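Local coordinates for acyl-CoA dehydrogenase FadE3 (Mycobacterium smegmatis, PDB 4IV6), which is a flavoprotein of the acyl-CoA dehydrogenase family that holds dihydroflavine-adenine dinucleotide, at residues 149-154 / 187-192; 168-173 / 233-238; 261-266 / 350-355. One frame throughout, in Å; residues are numbered along the deposited sequence. Where two conformers were deposited one is given.

Contact 1 (149-154 / 187-192); sequences YVINGS and LLVEKV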
loop_
_atom_site.group_PDB
_atom_site.type_symbol
_atom_site.label_atom_id
_atom_site.label_comp_id
_atom_site.label_asym_id
_atom_site.label_seq_id
_atom_site.Cartn_x
_atom_site.Cartn_y
_atom_site.Cartn_z
ATOM N N TYR B 149 7.318 29.250 -41.540
ATOM C CA TYR B 149 6.928 29.516 -40.167
ATOM C C TYR B 149 8.136 30.133 -39.462
ATOM O O TYR B 149 9.268 29.710 -39.688
ATOM C CB TYR B 149 6.510 28.245 -39.436
ATOM C CG TYR B 149 5.183 27.659 -39.869
ATOM C CD1 TYR B 149 3.984 28.290 -39.580
ATOM C CD2 TYR B 149 5.134 26.435 -40.517
ATOM C CE1 TYR B 149 2.766 27.712 -39.942
ATOM C CE2 TYR B 149 3.928 25.865 -40.886
ATOM C CZ TYR B 149 2.751 26.499 -40.595
ATOM O OH TYR B 149 1.571 25.887 -40.982
ATOM N N VAL B 150 7.865 31.134 -38.634
ATOM C CA VAL B 150 8.831 31.708 -37.739
ATOM C C VAL B 150 8.509 31.240 -36.334
ATOM O O VAL B 150 7.453 31.567 -35.788
ATOM C CB VAL B 150 8.814 33.235 -37.758
ATOM C CG1 VAL B 150 9.955 33.758 -36.899
ATOM C CG2 VAL B 150 8.934 33.746 -39.197
ATOM N N ILE B 151 9.452 30.491 -35.766
ATOM C CA ILE B 151 9.293 29.866 -34.454
ATOM C C ILE B 151 10.038 30.642 -33.369
ATOM O O ILE B 151 11.253 30.923 -33.493
ATOM C CB ILE B 151 9.807 28.407 -34.474
ATOM C CG1 ILE B 151 9.179 27.604 -35.622
ATOM C CG2 ILE B 151 9.525 27.703 -33.165
ATOM C CD1 ILE B 151 9.812 26.237 -35.841
ATOM N N ASN B 152 9.291 30.936 -32.286
ATOM C CA ASN B 152 9.829 31.520 -31.083
ATOM C C ASN B 152 9.329 30.815 -29.841
ATOM O O ASN B 152 8.138 30.525 -29.722
ATOM C CB ASN B 152 9.403 32.991 -31.004
ATOM C CG ASN B 152 10.170 33.853 -31.969
ATOM O OD1 ASN B 152 11.349 34.098 -31.759
ATOM N ND2 ASN B 152 9.510 34.311 -33.047
ATOM N N GLY B 153 10.207 30.569 -28.882
ATOM C CA GLY B 153 9.791 29.990 -27.642
ATOM C C GLY B 153 10.827 29.067 -27.035
ATOM O O GLY B 153 12.033 29.186 -27.314
ATOM N N SER B 154 10.373 28.163 -26.178
ATOM C CA SER B 154 11.294 27.212 -25.537
ATOM C C SER B 154 10.590 25.916 -25.154
ATOM O O SER B 154 9.389 25.913 -24.893
ATOM C CB SER B 154 11.972 27.804 -24.311
ATOM O OG SER B 154 10.999 28.073 -23.310
ATOM N N LEU B 187 5.017 20.605 -35.994
ATOM C CA LEU B 187 5.907 20.897 -37.099
ATOM C C LEU B 187 7.118 19.992 -36.993
ATOM O O LEU B 187 7.610 19.728 -35.883
ATOM C CB LEU B 187 6.372 22.365 -37.081
ATOM C CG LEU B 187 5.354 23.522 -37.064
ATOM C CD1 LEU B 187 6.076 24.859 -37.259
ATOM C CD2 LEU B 187 4.276 23.380 -38.097
ATOM N N LEU B 188 7.587 19.506 -38.141
ATOM C CA LEU B 188 8.784 18.691 -38.214
ATOM C C LEU B 188 9.949 19.641 -38.462
ATOM O O LEU B 188 10.135 20.106 -39.543
ATOM C CB LEU B 188 8.671 17.676 -39.360
ATOM C CG LEU B 188 7.395 16.829 -39.328
ATOM C CD1 LEU B 188 7.276 15.976 -40.562
ATOM C CD2 LEU B 188 7.411 15.973 -38.094
ATOM N N VAL B 189 10.720 19.915 -37.429
ATOM C CA VAL B 189 11.753 20.941 -37.431
ATOM C C VAL B 189 13.144 20.327 -37.488
ATOM O O VAL B 189 13.515 19.530 -36.622
ATOM C CB VAL B 189 11.635 21.749 -36.126
ATOM C CG1 VAL B 189 12.682 22.858 -36.056
ATOM C CG2 VAL B 189 10.227 22.330 -36.047
ATOM N N GLU B 190 13.906 20.719 -38.494
ATOM C CA GLU B 190 15.313 20.387 -38.566
ATOM C C GLU B 190 16.166 21.403 -37.772
ATOM O O GLU B 190 15.673 22.428 -37.302
ATOM C CB GLU B 190 15.774 20.335 -40.041
ATOM C CG GLU B 190 14.931 19.393 -40.875
ATOM C CD GLU B 190 15.410 19.272 -42.316
ATOM O OE1 GLU B 190 16.343 19.981 -42.731
ATOM O OE2 GLU B 190 14.852 18.460 -43.032
ATOM N N LYS B 191 17.446 21.103 -37.637
ATOM C CA LYS B 191 18.380 21.957 -36.907
ATOM C C LYS B 191 18.745 23.238 -37.704
ATOM O O LYS B 191 19.834 23.360 -38.247
ATOM C CB LYS B 191 19.629 21.157 -36.532
ATOM C CG LYS B 191 19.392 20.001 -35.551
ATOM C CD LYS B 191 19.052 20.500 -34.159
ATOM C CE LYS B 191 18.527 19.404 -33.236
ATOM N NZ LYS B 191 19.580 18.437 -32.861
ATOM N N VAL B 192 17.814 24.186 -37.748
ATOM C CA VAL B 192 17.943 25.413 -38.502
ATOM C C VAL B 192 18.544 26.545 -37.640
ATOM O O VAL B 192 18.567 26.449 -36.408
ATOM C CB VAL B 192 16.573 25.853 -39.044
ATOM C CG1 VAL B 192 16.007 24.757 -39.928
ATOM C CG2 VAL B 192 15.607 26.175 -37.907
#

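Contact 2 (168-173 / 233-238); sequences ALMCKT and RGFAQM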
loop_
_atom_site.group_PDB
_atom_site.type_symbol
_atom_site.label_atom_id
_atom_site.label_comp_id
_atom_site.label_asym_id
_atom_site.label_seq_id
_atom_site.Cartn_x
_atom_site.Cartn_y
_atom_site.Cartn_z
ATOM N N ALA B 168 9.876 16.715 -33.750
ATOM C CA ALA B 168 8.452 16.943 -33.889
ATOM C C ALA B 168 8.022 17.919 -32.791
ATOM O O ALA B 168 7.885 17.556 -31.624
ATOM C CB ALA B 168 7.680 15.639 -33.794
ATOM N N LEU B 169 7.812 19.165 -33.191
ATOM C CA LEU B 169 7.621 20.266 -32.256
ATOM C C LEU B 169 6.155 20.624 -32.158
ATOM O O LEU B 169 5.572 21.062 -33.143
ATOM C CB LEU B 169 8.377 21.496 -32.748
ATOM C CG LEU B 169 8.357 22.722 -31.840
ATOM C CD1 LEU B 169 9.183 22.486 -30.569
ATOM C CD2 LEU B 169 8.908 23.916 -32.580
ATOM N N MET B 170 5.570 20.484 -30.974
ATOM C CA MET B 170 4.188 20.919 -30.766
ATOM C C MET B 170 4.251 22.384 -30.393
ATOM O O MET B 170 4.985 22.770 -29.468
ATOM C CB MET B 170 3.500 20.103 -29.684
ATOM C CG MET B 170 2.013 20.430 -29.518
ATOM S SD MET B 170 1.202 19.453 -28.220
ATOM C CE MET B 170 0.941 17.931 -29.064
ATOM N N CYS B 171 3.511 23.196 -31.138
ATOM C CA CYS B 171 3.577 24.650 -31.009
ATOM C C CYS B 171 2.274 25.298 -31.443
ATOM O O CYS B 171 1.432 24.654 -32.042
ATOM C CB CYS B 171 4.746 25.191 -31.816
ATOM S SG CYS B 171 4.741 24.723 -33.551
ATOM N N LYS B 172 2.086 26.564 -31.082
ATOM C CA LYS B 172 0.884 27.298 -31.426
ATOM C C LYS B 172 1.034 27.991 -32.766
ATOM O O LYS B 172 1.754 28.999 -32.880
ATOM C CB LYS B 172 0.516 28.314 -30.327
ATOM C CG LYS B 172 -0.009 27.661 -29.037
ATOM C CD LYS B 172 -0.327 28.685 -27.958
ATOM C CE LYS B 172 -1.009 28.017 -26.778
ATOM N NZ LYS B 172 -1.049 28.854 -25.561
ATOM N N THR B 173 0.336 27.464 -33.770
ATOM C CA THR B 173 0.231 28.134 -35.078
ATOM C C THR B 173 -0.807 29.236 -35.052
ATOM O O THR B 173 -0.753 30.129 -35.887
ATOM C CB THR B 173 -0.056 27.170 -36.247
ATOM O OG1 THR B 173 -1.080 26.233 -35.871
ATOM C CG2 THR B 173 1.237 26.421 -36.618
ATOM N N ARG B 233 -4.427 20.431 -35.528
ATOM C CA ARG B 233 -4.719 19.036 -35.209
ATOM C C ARG B 233 -3.672 18.375 -34.327
ATOM O O ARG B 233 -3.669 17.127 -34.134
ATOM C CB ARG B 233 -4.822 18.248 -36.497
ATOM C CG ARG B 233 -5.878 18.822 -37.409
ATOM C CD ARG B 233 -6.278 17.852 -38.470
ATOM N NE ARG B 233 -7.397 18.412 -39.215
ATOM C CZ ARG B 233 -8.214 17.718 -39.987
ATOM N NH1 ARG B 233 -8.055 16.408 -40.153
ATOM N NH2 ARG B 233 -9.203 18.348 -40.605
ATOM N N GLY B 234 -2.794 19.207 -33.784
ATOM C CA GLY B 234 -1.704 18.744 -32.964
ATOM C C GLY B 234 -2.092 17.840 -31.813
ATOM O O GLY B 234 -1.478 16.804 -31.641
ATOM N N PHE B 235 -3.101 18.226 -31.027
ATOM C CA PHE B 235 -3.539 17.405 -29.893
ATOM C C PHE B 235 -4.119 16.062 -30.333
ATOM O O PHE B 235 -3.799 15.027 -29.759
ATOM C CB PHE B 235 -4.531 18.157 -28.985
ATOM C CG PHE B 235 -3.867 19.186 -28.092
ATOM C CD1 PHE B 235 -2.875 18.818 -27.202
ATOM C CD2 PHE B 235 -4.208 20.531 -28.178
ATOM C CE1 PHE B 235 -2.235 19.778 -26.410
ATOM C CE2 PHE B 235 -3.588 21.479 -27.384
ATOM C CZ PHE B 235 -2.606 21.113 -26.492
ATOM N N ALA B 236 -4.943 16.075 -31.370
ATOM C CA ALA B 236 -5.509 14.844 -31.890
ATOM C C ALA B 236 -4.411 13.907 -32.370
ATOM O O ALA B 236 -4.430 12.704 -32.086
ATOM C CB ALA B 236 -6.474 15.158 -33.029
ATOM N N GLN B 237 -3.441 14.458 -33.093
ATOM C CA GLN B 237 -2.317 13.671 -33.595
ATOM C C GLN B 237 -1.493 13.108 -32.441
ATOM O O GLN B 237 -1.192 11.908 -32.447
ATOM C CB GLN B 237 -1.425 14.500 -34.501
ATOM C CG GLN B 237 -2.085 14.936 -35.811
ATOM C CD GLN B 237 -1.305 16.028 -36.518
ATOM O OE1 GLN B 237 -0.472 16.712 -35.927
ATOM N NE2 GLN B 237 -1.571 16.186 -37.801
ATOM N N MET B 238 -1.161 13.948 -31.462
ATOM C CA MET B 238 -0.411 13.463 -30.307
ATOM C C MET B 238 -1.159 12.346 -29.570
ATOM O O MET B 238 -0.551 11.348 -29.225
ATOM C CB MET B 238 -0.048 14.585 -29.349
ATOM C CG MET B 238 1.107 14.220 -28.437
ATOM S SD MET B 238 2.526 13.651 -29.401
ATOM C CE MET B 238 2.508 11.906 -29.081
#

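Contact 3 (261-266 / 350-355); sequences FEDALR and YDVERY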
loop_
_atom_site.group_PDB
_atom_site.type_symbol
_atom_site.label_atom_id
_atom_site.label_comp_id
_atom_site.label_asym_id
_atom_site.label_seq_id
_atom_site.Cartn_x
_atom_site.Cartn_y
_atom_site.Cartn_z
ATOM N N PHE B 261 13.985 -7.730 -10.479
ATOM C CA PHE B 261 13.500 -9.024 -10.015
ATOM C C PHE B 261 14.490 -10.166 -10.240
ATOM O O PHE B 261 14.752 -10.949 -9.317
ATOM C CB PHE B 261 12.158 -9.380 -10.645
ATOM C CG PHE B 261 11.630 -10.710 -10.182
ATOM C CD1 PHE B 261 11.232 -10.867 -8.860
ATOM C CD2 PHE B 261 11.590 -11.790 -11.029
ATOM C CE1 PHE B 261 10.758 -12.093 -8.389
ATOM C CE2 PHE B 261 11.111 -13.022 -10.572
ATOM C CZ PHE B 261 10.702 -13.170 -9.252
ATOM N N GLU B 262 15.056 -10.270 -11.437
ATOM C CA GLU B 262 16.083 -11.297 -11.679
ATOM C C GLU B 262 17.244 -11.217 -10.682
ATOM O O GLU B 262 17.671 -12.253 -10.139
ATOM C CB GLU B 262 16.646 -11.209 -13.108
ATOM C CG GLU B 262 15.683 -11.693 -14.152
ATOM C CD GLU B 262 16.140 -11.417 -15.577
ATOM O OE1 GLU B 262 17.330 -11.229 -15.838
ATOM O OE2 GLU B 262 15.293 -11.379 -16.457
ATOM N N ASP B 263 17.760 -10.005 -10.441
ATOM C CA ASP B 263 18.882 -9.829 -9.528
ATOM C C ASP B 263 18.506 -10.227 -8.107
ATOM O O ASP B 263 19.269 -10.884 -7.416
ATOM C CB ASP B 263 19.403 -8.386 -9.525
ATOM C CG ASP B 263 20.210 -8.042 -10.766
ATOM O OD1 ASP B 263 20.361 -8.924 -11.662
ATOM O OD2 ASP B 263 20.681 -6.871 -10.864
ATOM N N ALA B 264 17.326 -9.815 -7.667
ATOM C CA ALA B 264 16.853 -10.134 -6.333
ATOM C C ALA B 264 16.674 -11.650 -6.142
ATOM O O ALA B 264 17.085 -12.209 -5.139
ATOM C CB ALA B 264 15.554 -9.412 -6.073
ATOM N N LEU B 265 16.081 -12.309 -7.122
ATOM C CA LEU B 265 15.849 -13.754 -7.025
ATOM C C LEU B 265 17.146 -14.526 -7.008
ATOM O O LEU B 265 17.318 -15.430 -6.193
ATOM C CB LEU B 265 15.005 -14.224 -8.194
ATOM C CG LEU B 265 14.660 -15.710 -8.232
ATOM C CD1 LEU B 265 13.922 -16.155 -6.985
ATOM C CD2 LEU B 265 13.792 -15.954 -9.460
ATOM N N ARG B 266 18.068 -14.150 -7.887
ATOM C CA ARG B 266 19.387 -14.749 -7.896
ATOM C C ARG B 266 20.107 -14.507 -6.580
ATOM O O ARG B 266 20.612 -15.443 -5.965
ATOM C CB ARG B 266 20.244 -14.211 -9.034
ATOM C CG ARG B 266 21.694 -14.680 -8.959
ATOM C CD ARG B 266 22.550 -14.199 -10.144
ATOM N NE ARG B 266 22.420 -12.747 -10.360
ATOM C CZ ARG B 266 22.841 -11.786 -9.519
ATOM N NH1 ARG B 266 23.462 -12.061 -8.354
ATOM N NH2 ARG B 266 22.654 -10.518 -9.853
ATOM N N TYR B 350 26.720 -2.879 -7.010
ATOM C CA TYR B 350 25.587 -3.738 -7.373
ATOM C C TYR B 350 24.643 -2.911 -8.263
ATOM O O TYR B 350 24.766 -1.681 -8.337
ATOM C CB TYR B 350 24.870 -4.237 -6.109
ATOM C CG TYR B 350 25.713 -5.191 -5.301
ATOM C CD1 TYR B 350 26.821 -4.741 -4.614
ATOM C CD2 TYR B 350 25.418 -6.558 -5.261
ATOM C CE1 TYR B 350 27.614 -5.601 -3.899
ATOM C CE2 TYR B 350 26.222 -7.448 -4.535
ATOM C CZ TYR B 350 27.314 -6.945 -3.857
ATOM O OH TYR B 350 28.128 -7.752 -3.121
ATOM N N ASP B 351 23.749 -3.578 -8.969
ATOM C CA ASP B 351 22.964 -2.931 -10.025
ATOM C C ASP B 351 21.592 -2.434 -9.550
ATOM O O ASP B 351 20.971 -1.610 -10.222
ATOM C CB ASP B 351 22.788 -3.886 -11.206
ATOM C CG ASP B 351 24.114 -4.184 -11.935
ATOM O OD1 ASP B 351 25.051 -3.364 -11.854
ATOM O OD2 ASP B 351 24.203 -5.237 -12.591
ATOM N N VAL B 352 21.112 -2.945 -8.419
ATOM C CA VAL B 352 19.756 -2.654 -7.995
ATOM C C VAL B 352 19.585 -1.157 -7.697
ATOM O O VAL B 352 18.506 -0.631 -7.872
ATOM C CB VAL B 352 19.237 -3.564 -6.843
ATOM C CG1 VAL B 352 19.018 -4.986 -7.347
ATOM C CG2 VAL B 352 20.194 -3.605 -5.646
ATOM N N GLU B 353 20.635 -0.464 -7.259
ATOM C CA GLU B 353 20.524 0.973 -7.018
ATOM C C GLU B 353 20.264 1.733 -8.301
ATOM O O GLU B 353 19.551 2.715 -8.291
ATOM C CB GLU B 353 21.755 1.538 -6.309
ATOM C CG GLU B 353 23.031 1.546 -7.136
ATOM C CD GLU B 353 23.240 2.807 -7.969
ATOM O OE1 GLU B 353 23.866 2.712 -9.049
ATOM O OE2 GLU B 353 22.809 3.887 -7.533
ATOM N N ARG B 354 20.807 1.250 -9.416
ATOM C CA ARG B 354 20.552 1.879 -10.691
ATOM C C ARG B 354 19.075 1.704 -11.099
ATOM O O ARG B 354 18.456 2.659 -11.584
ATOM C CB ARG B 354 21.466 1.315 -11.789
ATOM C CG ARG B 354 21.320 2.086 -13.077
ATOM C CD ARG B 354 21.490 1.285 -14.318
ATOM N NE ARG B 354 22.412 0.139 -14.289
ATOM C CZ ARG B 354 22.219 -0.917 -15.085
ATOM N NH1 ARG B 354 21.153 -0.959 -15.915
ATOM N NH2 ARG B 354 23.078 -1.923 -15.084
ATOM N N TYR B 355 18.528 0.495 -10.952
ATOM C CA TYR B 355 17.116 0.308 -11.295
ATOM C C TYR B 355 16.235 1.214 -10.450
ATOM O O TYR B 355 15.238 1.728 -10.930
ATOM C CB TYR B 355 16.656 -1.151 -11.176
ATOM C CG TYR B 355 17.626 -2.162 -11.735
ATOM C CD1 TYR B 355 18.225 -1.992 -12.977
ATOM C CD2 TYR B 355 17.918 -3.324 -11.013
ATOM C CE1 TYR B 355 19.118 -2.934 -13.476
ATOM C CE2 TYR B 355 18.806 -4.256 -11.501
ATOM C CZ TYR B 355 19.385 -4.066 -12.723
ATOM O OH TYR B 355 20.219 -5.044 -13.180
HETATM O O HOH W 1 19.528 -8.213 -14.445
HETATM O O HOH W 2 22.519 -6.110 -8.573
HETATM O O HOH W 3 22.587 -7.332 -12.563
#

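Contact 1 (149-154 / 187-192)
The hydroxyl of Tyr149 is hydrogen-bonded to Glu231 OE2, which anchors the far end of a ring whose CD2 and CE2 atoms meet Leu187. The two strands belong to different sheets of the middle domain and face one another: the segment axes pass 10.9 Å apart and make an angle of 79°, close to the orthogonal packing of two beta layers. Side chains alternate along a strand, so Tyr149 and Ile151 of one and Leu187 and Val189 of the other all enter the space between the layers. Leu187 meets the tyrosine with both branches of its fork. Its CD1 lies 3.7 Å from Tyr149 CD2, and its CD2 lies 3.8 Å from Tyr149 CE2, so the leucine comes in obliquely, one branch to each of two neighbouring ring carbons. Ile151 is the longer reach from its own strand: CD1 stands anti to CA (chi2 170°), and the extended arm carries this methyl to Val189 CG2 at 3.9 Å, tip to tip. The same CD1 is 4.2 Å from Leu187 CD1, which links the two pairs. Val189 is short and suits a place that the longer isoleucine arm reaches from the other strand, whereas the flat tyrosine pairs apolar ring carbons with a polar end. Val221, on the adjoining strand 219-222, packs against both Tyr149 and Ile151. No hydrogen bond runs directly between the two segments, and the four touching residues bury 173 Å², both sides summed, consistent with layers held here by apolar packing; the one polar end among them, that of Tyr149, is satisfied by Glu231, outside the interface.

Contact 2 (168-173 / 233-238)
This is a buried, apolar strand-to-helix contact with a Met-aromatic component, set where the first turn of helix 234-270 meets the middle strand of a three-stranded sheet; it joins the beta-rich middle domain to the helical C-terminal domain of the acyl-CoA dehydrogenase fold. The short axes run 9.9 Å apart at 147°, so strand and helix point in largely opposite directions. Met170 supplies the whole of the strand's share. Its chain leaves the backbone fully extended through CG and SD, then bends at the last torsion (chi3 -79°), which turns the methyl toward the helix. The sulfur stands 4.6 Å from the centroid of the Phe235 ring and 38° off the ring normal, an oblique approach in which CE1 of Phe235 is the nearest ring atom, 3.9 Å from Met170 SD. Beyond it, Met170 CE lies 3.5 Å from Met238 CB. The same methyl lies 3.7 Å from Gly234 O, whose acceptor role is taken up within the helix by Met238 N, at 2.9 Å. Gly234 has no side chain, and its CA can approach Met170 CA to 6.7 Å, the closest pairing of the two backbones. A long, flexible, unbranched methionine suits this place, since one side chain must serve an aromatic ring and a helical turn at once. On the edge strand 184-190, Val184 touches both Met170 and Phe235; Met124 of strand 122-125, at the other edge, lies against Met238, so the helix start rests across all three strands.

Contact 3 (261-266 / 350-355)
Asp263 sets its carboxylate against the edge of the Tyr355 ring, joining helix 234-270 to the start of helix 352-364 in the helical C-terminal domain of the acyl-CoA dehydrogenase fold. Its CG is anti to the carbonyl carbon (chi1 -75°), which sends the carboxylate to the tyrosine. Tyr355 OH donates to Asp263 OD2 over 3.0 Å, reaching it from above the carboxylate plane, 41° out; carboxylate and ring planes are turned 46° apart. Two waters also donate to this oxygen. One of them accepts a hydrogen bond from Asp351 N. The other, 2.6 Å from both Asp263 OD2 and Asp351 OD2, spends a hydrogen on each and so probably eases the approach of two carboxylates whose OD2 atoms are 4.2 Å apart. Arg31, in a salt bridge with Asp351 OD1, probably offsets that charge further. Within its own helix, Asp263 OD1 has a salt bridge whose hydrogen bond, 3.3 Å from Arg266 NH2, is weak. Aspartate suits the site because its short chain keeps the acceptors between the helices, while compact, beta-branched Val352 gives Asp263 CB an apolar neighbour. The tyrosine ring also covers backbone: Asp351 O lies 3.5 Å above the Tyr355 ring plane, over its centre.

Overall arrangement
Contacts 1 and 2 are neighbours, with centres about 13 Å apart, and share one sheet: a probable backbone hydrogen bond of 2.8 Å from Leu169 N to Leu187 O ties strand 166-172 to strand 184-190. Leu169 also packs on Ile151 and Val189, so the sheet meets strand 148-159 on one face and helix 234-270 on the other. That helix carries the chain on to contact 3, whose centre is about 39 Å from that of contact 2 and about 42 Å from that of contact 1, across the chain's centre. The side chains of Met170, Val352 and Val189 lie about 8, 11 and 13 Å from a bound dihydroflavine-adenine dinucleotide.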